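Local coordinates for Ctr9 protein (Myceliophthora thermophila, PDB 6AF0) that probably binds the RNA polymerase II complex and is represented here by its long, largely helical part containing tetratricopeptide repeats, at residues 594-605 with 614-625. Sequence-based numbering, arbitrary orientation.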
ATOM      1  N   ILE A 594      36.134 -21.867  -8.031  1.00 87.98           N
ATOM      2  CA  ILE A 594      35.734 -22.810  -7.031  1.00 87.82           C
ATOM      3  C   ILE A 594      36.801 -23.000  -5.968  1.00 86.54           C
ATOM      4  O   ILE A 594      36.491 -23.150  -4.807  1.00 89.06           O
ATOM      5  CB  ILE A 594      35.426 -24.145  -7.720  1.00 86.39           C
ATOM      6  CG1 ILE A 594      35.264 -25.258  -6.699  1.00 87.99           C
ATOM      7  CG2 ILE A 594      36.520 -24.512  -8.729  1.00 90.90           C
ATOM      8  CD1 ILE A 594      34.830 -26.549  -7.370  1.00 98.23           C
ATOM      9  N   ASP A 595      38.064 -22.971  -6.364  1.00 89.03           N
ATOM     10  CA  ASP A 595      39.143 -23.172  -5.407  1.00 91.29           C
ATOM     11  C   ASP A 595      39.010 -22.118  -4.330  1.00 84.58           C
ATOM     12  O   ASP A 595      39.045 -22.434  -3.143  1.00 86.32           O
ATOM     13  CB  ASP A 595      40.517 -23.105  -6.087  1.00 96.57           C
ATOM     14  CG  ASP A 595      40.654 -24.114  -7.219  1.00103.82           C
ATOM     15  OD1 ASP A 595      40.501 -25.330  -6.960  1.00115.03           O
ATOM     16  OD2 ASP A 595      40.889 -23.695  -8.372  1.00102.45           O
ATOM     17  N   LYS A 596      38.814 -20.871  -4.751  1.00 84.83           N
ATOM     18  CA  LYS A 596      38.592 -19.758  -3.811  1.00 92.32           C
ATOM     19  C   LYS A 596      37.292 -19.912  -3.015  1.00 85.05           C
ATOM     20  O   LYS A 596      37.224 -19.614  -1.812  1.00 73.19           O
ATOM     21  CB  LYS A 596      38.640 -18.409  -4.533  1.00 95.95           C
ATOM     22  CG  LYS A 596      40.055 -18.031  -4.966  1.00109.27           C
ATOM     23  CD  LYS A 596      40.428 -16.617  -4.547  1.00118.44           C
ATOM     24  CE  LYS A 596      39.615 -15.579  -5.307  1.00117.74           C
ATOM     25  NZ  LYS A 596      40.024 -14.191  -4.964  1.00116.37           N
ATOM     26  N   ALA A 597      36.268 -20.422  -3.681  1.00 81.31           N
ATOM     27  CA  ALA A 597      35.062 -20.817  -2.960  1.00 86.42           C
ATOM     28  C   ALA A 597      35.393 -21.823  -1.855  1.00 83.10           C
ATOM     29  O   ALA A 597      34.974 -21.662  -0.704  1.00 81.91           O
ATOM     30  CB  ALA A 597      34.019 -21.390  -3.907  1.00 86.79           C
ATOM     31  N   ILE A 598      36.156 -22.850  -2.213  1.00 83.42           N
ATOM     32  CA  ILE A 598      36.599 -23.846  -1.249  1.00 88.02           C
ATOM     33  C   ILE A 598      37.270 -23.134  -0.081  1.00 94.79           C
ATOM     34  O   ILE A 598      36.817 -23.230   1.067  1.00 93.89           O
ATOM     35  CB  ILE A 598      37.597 -24.864  -1.841  1.00 87.56           C
ATOM     36  CG1 ILE A 598      37.023 -25.539  -3.079  1.00 88.32           C
ATOM     37  CG2 ILE A 598      37.907 -25.943  -0.816  1.00 91.39           C
ATOM     38  CD1 ILE A 598      37.885 -26.653  -3.629  1.00 88.44           C
ATOM     39  N   GLU A 599      38.326 -22.385  -0.377  1.00 94.66           N
ATOM     40  CA  GLU A 599      39.122 -21.771   0.691  1.00104.81           C
ATOM     41  C   GLU A 599      38.262 -20.869   1.602  1.00 89.51           C
ATOM     42  O   GLU A 599      38.474 -20.804   2.806  1.00 83.58           O
ATOM     43  CB  GLU A 599      40.358 -21.033   0.131  1.00112.66           C
ATOM     44  CG  GLU A 599      40.214 -19.523  -0.057  1.00124.64           C
ATOM     45  CD  GLU A 599      41.502 -18.852  -0.530  1.00137.27           C
ATOM     46  OE1 GLU A 599      42.369 -19.556  -1.095  1.00151.58           O
ATOM     47  OE2 GLU A 599      41.651 -17.617  -0.351  1.00130.85           O
ATOM     48  N   THR A 600      37.270 -20.202   1.034  1.00 86.70           N
ATOM     49  CA  THR A 600      36.422 -19.335   1.849  1.00 91.40           C
ATOM     50  C   THR A 600      35.517 -20.162   2.761  1.00 91.00           C
ATOM     51  O   THR A 600      35.364 -19.834   3.938  1.00 92.71           O
ATOM     52  CB  THR A 600      35.546 -18.376   1.013  1.00 89.14           C
ATOM     53  OG1 THR A 600      34.482 -19.098   0.412  1.00 91.83           O
ATOM     54  CG2 THR A 600      36.331 -17.681  -0.069  1.00 83.99           C
ATOM     55  N   TYR A 601      34.909 -21.216   2.202  1.00 90.10           N
ATOM     56  CA  TYR A 601      34.129 -22.177   2.988  1.00 86.15           C
ATOM     57  C   TYR A 601      34.979 -22.724   4.121  1.00 89.59           C
ATOM     58  O   TYR A 601      34.584 -22.705   5.280  1.00 90.81           O
ATOM     59  CB  TYR A 601      33.661 -23.349   2.126  1.00 84.01           C
ATOM     60  CG  TYR A 601      32.480 -23.076   1.214  1.00 80.89           C
ATOM     61  CD1 TYR A 601      31.491 -22.159   1.547  1.00 76.98           C
ATOM     62  CD2 TYR A 601      32.320 -23.795   0.033  1.00 75.88           C
ATOM     63  CE1 TYR A 601      30.412 -21.937   0.701  1.00 73.98           C
ATOM     64  CE2 TYR A 601      31.240 -23.581  -0.797  1.00 68.43           C
ATOM     65  CZ  TYR A 601      30.308 -22.653  -0.466  1.00 67.10           C
ATOM     66  OH  TYR A 601      29.276 -22.464  -1.327  1.00 72.97           O
ATOM     67  N   GLU A 602      36.171 -23.181   3.768  1.00 90.03           N
ATOM     68  CA  GLU A 602      37.117 -23.694   4.739  1.00 92.81           C
ATOM     69  C   GLU A 602      37.499 -22.691   5.825  1.00 94.26           C
ATOM     70  O   GLU A 602      37.529 -23.048   6.991  1.00100.69           O
ATOM     71  CB  GLU A 602      38.373 -24.168   4.026  1.00101.06           C
ATOM     72  CG  GLU A 602      38.102 -25.286   3.040  1.00104.96           C
ATOM     73  CD  GLU A 602      39.272 -26.218   2.880  1.00106.77           C
ATOM     74  OE1 GLU A 602      40.340 -25.775   2.384  1.00 98.95           O
ATOM     75  OE2 GLU A 602      39.099 -27.397   3.258  1.00116.41           O
ATOM     76  N   GLN A 603      37.785 -21.448   5.448  1.00 94.58           N
ATOM     77  CA  GLN A 603      38.158 -20.424   6.422  1.00 92.75           C
ATOM     78  C   GLN A 603      37.011 -20.154   7.367  1.00 89.19           C
ATOM     79  O   GLN A 603      37.198 -20.035   8.563  1.00 93.79           O
ATOM     80  CB  GLN A 603      38.553 -19.129   5.733  1.00 99.79           C
ATOM     81  CG  GLN A 603      39.021 -18.048   6.698  1.00111.25           C
ATOM     82  CD  GLN A 603      37.893 -17.220   7.311  1.00116.99           C
ATOM     83  OE1 GLN A 603      36.709 -17.404   6.992  1.00114.75           O
ATOM     84  NE2 GLN A 603      38.264 -16.293   8.196  1.00121.60           N
ATOM     85  N   LEU A 604      35.822 -20.020   6.803  1.00104.47           N
ATOM     86  CA  LEU A 604      34.589 -19.916   7.585  1.00107.79           C
ATOM     87  C   LEU A 604      34.422 -21.109   8.520  1.00106.56           C
ATOM     88  O   LEU A 604      33.934 -20.954   9.641  1.00108.50           O
ATOM     89  CB  LEU A 604      33.374 -19.837   6.651  1.00102.95           C
ATOM     90  CG  LEU A 604      32.022 -20.120   7.312  1.00102.08           C
ATOM     91  CD1 LEU A 604      31.708 -19.046   8.346  1.00104.88           C
ATOM     92  CD2 LEU A 604      30.925 -20.210   6.271  1.00 95.89           C
ATOM     93  N   LEU A 605      34.793 -22.293   8.029  1.00105.02           N
ATOM     94  CA  LEU A 605      34.716 -23.534   8.811  1.00112.26           C
ATOM     95  C   LEU A 605      35.796 -23.617   9.896  1.00121.20           C
ATOM     96  O   LEU A 605      35.517 -24.019  11.024  1.00137.94           O
ATOM     97  CB  LEU A 605      34.786 -24.781   7.914  1.00105.22           C
ATOM     98  CG  LEU A 605      33.538 -25.230   7.131  1.00 96.85           C
ATOM     99  CD1 LEU A 605      33.834 -26.513   6.369  1.00 89.16           C
ATOM    100  CD2 LEU A 605      32.315 -25.429   8.011  1.00 90.92           C
ATOM    101  N   ALA A 614      27.800 -25.042   4.761  1.00 84.89           N
ATOM    102  CA  ALA A 614      29.125 -24.867   4.184  1.00 85.81           C
ATOM    103  C   ALA A 614      29.740 -26.194   3.783  1.00 84.72           C
ATOM    104  O   ALA A 614      30.167 -26.362   2.658  1.00 87.06           O
ATOM    105  CB  ALA A 614      30.037 -24.146   5.142  1.00 85.49           C
ATOM    106  N   ARG A 615      29.783 -27.146   4.699  1.00 90.19           N
ATOM    107  CA  ARG A 615      30.404 -28.422   4.387  1.00 91.35           C
ATOM    108  C   ARG A 615      29.569 -29.238   3.408  1.00 85.64           C
ATOM    109  O   ARG A 615      30.118 -30.038   2.659  1.00 81.48           O
ATOM    110  CB  ARG A 615      30.697 -29.227   5.655  1.00102.22           C
ATOM    111  CG  ARG A 615      31.266 -30.619   5.350  1.00115.36           C
ATOM    112  CD  ARG A 615      31.961 -31.276   6.531  1.00114.72           C
ATOM    113  NE  ARG A 615      32.743 -30.317   7.305  1.00116.48           N
ATOM    114  CZ  ARG A 615      32.885 -30.342   8.631  1.00128.56           C
ATOM    115  NH1 ARG A 615      32.300 -31.286   9.369  1.00133.01           N
ATOM    116  NH2 ARG A 615      33.621 -29.412   9.229  1.00118.35           N
ATOM    117  N   THR A 616      28.252 -29.036   3.418  1.00 81.91           N
ATOM    118  CA  THR A 616      27.366 -29.653   2.421  1.00 74.71           C
ATOM    119  C   THR A 616      27.739 -29.191   1.007  1.00 75.43           C
ATOM    120  O   THR A 616      27.826 -30.012   0.091  1.00 76.17           O
ATOM    121  CB  THR A 616      25.885 -29.335   2.669  1.00 76.53           C
ATOM    122  OG1 THR A 616      25.542 -29.516   4.061  1.00 73.88           O
ATOM    123  CG2 THR A 616      25.011 -30.207   1.780  1.00 69.35           C
ATOM    124  N   ARG A 617      27.962 -27.887   0.837  1.00 74.50           N
ATOM    125  CA  ARG A 617      28.499 -27.349  -0.432  1.00 72.67           C
ATOM    126  C   ARG A 617      29.889 -27.898  -0.712  1.00 71.80           C
ATOM    127  O   ARG A 617      30.223 -28.211  -1.844  1.00 74.35           O
ATOM    128  CB  ARG A 617      28.521 -25.813  -0.449  1.00 69.54           C
ATOM    129  CG  ARG A 617      27.134 -25.172  -0.506  1.00 71.33           C
ATOM    130  CD  ARG A 617      26.238 -25.746  -1.601  1.00 64.75           C
ATOM    131  NE  ARG A 617      26.889 -25.765  -2.905  1.00 64.34           N
ATOM    132  CZ  ARG A 617      26.279 -26.048  -4.059  1.00 65.01           C
ATOM    133  NH1 ARG A 617      24.998 -26.345  -4.110  1.00 68.71           N
ATOM    134  NH2 ARG A 617      26.956 -26.027  -5.185  1.00 68.33           N
ATOM    135  N   LEU A 618      30.702 -28.033   0.326  1.00 80.40           N
ATOM    136  CA  LEU A 618      32.027 -28.617   0.155  1.00 80.15           C
ATOM    137  C   LEU A 618      31.886 -30.023  -0.396  1.00 79.06           C
ATOM    138  O   LEU A 618      32.555 -30.386  -1.334  1.00 76.90           O
ATOM    139  CB  LEU A 618      32.826 -28.613   1.462  1.00 78.82           C
ATOM    140  CG  LEU A 618      33.565 -27.305   1.773  1.00 84.95           C
ATOM    141  CD1 LEU A 618      34.146 -27.353   3.173  1.00 84.43           C
ATOM    142  CD2 LEU A 618      34.662 -26.989   0.758  1.00 85.62           C
ATOM    143  N   ALA A 619      30.963 -30.789   0.163  1.00 83.74           N
ATOM    144  CA  ALA A 619      30.798 -32.186  -0.224  1.00 84.15           C
ATOM    145  C   ALA A 619      30.264 -32.329  -1.652  1.00 88.84           C
ATOM    146  O   ALA A 619      30.547 -33.324  -2.342  1.00 83.46           O
ATOM    147  CB  ALA A 619      29.889 -32.894   0.760  1.00 80.76           C
ATOM    148  N   TYR A 620      29.502 -31.339  -2.100  1.00 84.51           N
ATOM    149  CA  TYR A 620      29.015 -31.358  -3.462  1.00 82.97           C
ATOM    150  C   TYR A 620      30.193 -30.980  -4.374  1.00 87.59           C
ATOM    151  O   TYR A 620      30.466 -31.673  -5.377  1.00 80.53           O
ATOM    152  CB  TYR A 620      27.803 -30.428  -3.640  1.00 79.32           C
ATOM    153  CG  TYR A 620      27.484 -30.159  -5.088  1.00 76.23           C
ATOM    154  CD1 TYR A 620      26.918 -31.147  -5.890  1.00 74.90           C
ATOM    155  CD2 TYR A 620      27.806 -28.939  -5.667  1.00 70.60           C
ATOM    156  CE1 TYR A 620      26.654 -30.908  -7.232  1.00 81.00           C
ATOM    157  CE2 TYR A 620      27.547 -28.689  -6.997  1.00 78.05           C
ATOM    158  CZ  TYR A 620      26.973 -29.663  -7.780  1.00 78.97           C
ATOM    159  OH  TYR A 620      26.734 -29.369  -9.107  1.00 76.49           O
ATOM    160  N   ILE A 621      30.891 -29.895  -4.016  1.00 86.51           N
ATOM    161  CA  ILE A 621      32.105 -29.467  -4.743  1.00 90.20           C
ATOM    162  C   ILE A 621      33.015 -30.697  -4.935  1.00 94.57           C
ATOM    163  O   ILE A 621      33.615 -30.923  -5.997  1.00 81.38           O
ATOM    164  CB  ILE A 621      32.874 -28.356  -3.976  1.00 85.78           C
ATOM    165  CG1 ILE A 621      32.243 -26.972  -4.177  1.00 82.18           C
ATOM    166  CG2 ILE A 621      34.323 -28.301  -4.423  1.00 84.45           C
ATOM    167  CD1 ILE A 621      32.857 -25.886  -3.314  1.00 80.60           C
ATOM    168  N   LYS A 622      33.096 -31.484  -3.868  1.00103.01           N
ATOM    169  CA  LYS A 622      33.834 -32.748  -3.859  1.00107.74           C
ATOM    170  C   LYS A 622      33.201 -33.836  -4.705  1.00108.11           C
ATOM    171  O   LYS A 622      33.904 -34.554  -5.422  1.00 96.01           O
ATOM    172  CB  LYS A 622      33.929 -33.280  -2.434  1.00110.41           C
ATOM    173  CG  LYS A 622      34.829 -32.464  -1.541  1.00114.79           C
ATOM    174  CD  LYS A 622      36.282 -32.803  -1.801  1.00116.25           C
ATOM    175  CE  LYS A 622      37.207 -31.882  -1.012  1.00111.69           C
ATOM    176  NZ  LYS A 622      38.219 -31.281  -1.914  1.00 99.93           N
ATOM    177  N   LEU A 623      31.886 -33.989  -4.601  1.00103.78           N
ATOM    178  CA  LEU A 623      31.230 -35.015  -5.378  1.00 90.68           C
ATOM    179  C   LEU A 623      31.478 -34.828  -6.868  1.00 85.72           C
ATOM    180  O   LEU A 623      31.632 -35.820  -7.561  1.00 85.79           O
ATOM    181  CB  LEU A 623      29.732 -35.119  -5.068  1.00 96.15           C
ATOM    182  CG  LEU A 623      29.358 -36.383  -4.295  1.00 89.36           C
ATOM    183  CD1 LEU A 623      27.851 -36.512  -4.115  1.00 96.44           C
ATOM    184  CD2 LEU A 623      29.875 -37.608  -5.032  1.00 93.90           C
ATOM    185  N   ARG A 624      31.552 -33.583  -7.352  1.00 86.62           N
ATOM    186  CA  ARG A 624      31.807 -33.342  -8.783  1.00 93.55           C
ATOM    187  C   ARG A 624      33.278 -33.441  -9.171  1.00 97.09           C
ATOM    188  O   ARG A 624      33.588 -33.908 -10.267  1.00 90.45           O
ATOM    189  CB  ARG A 624      31.235 -32.004  -9.249  1.00100.61           C
ATOM    190  CG  ARG A 624      30.093 -32.159 -10.250  1.00110.96           C
ATOM    191  CD  ARG A 624      29.628 -30.824 -10.823  1.00120.38           C
ATOM    192  NE  ARG A 624      30.686 -30.087 -11.537  1.00131.89           N
ATOM    193  CZ  ARG A 624      30.997 -28.798 -11.358  1.00130.57           C
ATOM    194  NH1 ARG A 624      30.332 -28.039 -10.491  1.00131.93           N
ATOM    195  NH2 ARG A 624      31.978 -28.249 -12.071  1.00125.04           N
ATOM    196  N   ARG A 625      34.169 -33.010  -8.275  1.00107.90           N
ATOM    197  CA  ARG A 625      35.622 -33.011  -8.537  1.00 99.91           C
ATOM    198  C   ARG A 625      36.222 -34.394  -8.490  1.00 95.21           C
ATOM    199  O   ARG A 625      37.092 -34.707  -9.274  1.00 96.70           O
ATOM    200  CB  ARG A 625      36.379 -32.138  -7.527  1.00104.34           C
ATOM    201  CG  ARG A 625      37.571 -31.397  -8.127  1.00108.60           C
ATOM    202  CD  ARG A 625      37.227 -29.996  -8.632  1.00122.42           C
ATOM    203  NE  ARG A 625      35.939 -29.927  -9.343  1.00141.79           N
ATOM    204  CZ  ARG A 625      35.559 -28.947 -10.167  1.00142.16           C
ATOM    205  NH1 ARG A 625      34.362 -29.005 -10.734  1.00138.36           N
ATOM    206  NH2 ARG A 625      36.358 -27.917 -10.439  1.00135.86           N
TER
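Y601 enters helix 614-625 as a knob into a hole formed by A614, R617, L618 and I621, a worked example of how neighbouring antiparallel helices of a tetratricopeptide-repeat array interlock. The axes of the two segments approach to 9.8 Å with 148° between their directions. With CG anti to its carbonyl carbon (chi1 -77°), the Y601 ring presents one face to the backbone O of A614, while I621 CD1 meets its edge in plane, 3.8 Å from Y601 CE2. R617 lays its CB 3.5 Å from the same CE2, and both Y601 OH and the R617 guanidinium reach E589 of helix 573-591, by a hydrogen bond and a salt bridge respectively. With an alanine here the hydroxyl is gone, and the hole between R617, L618 and I621 is likely to be poorly filled. Toward one end, L605 spreads its methyls, CD2 against A614 CB at 3.9 Å and CD1 against L618 and the guanidinium edge of R615. At the other, I594 extends past I621, its CG1 anti to the backbone N (chi1 169°), and sets CD1 3.7 Å above the centre of the R625 guanidinium. No hydrogen bond joins the segments, so their fit rests mainly on apolar and aliphatic contacts, while E589 holds the polar ends of Y601 and R617.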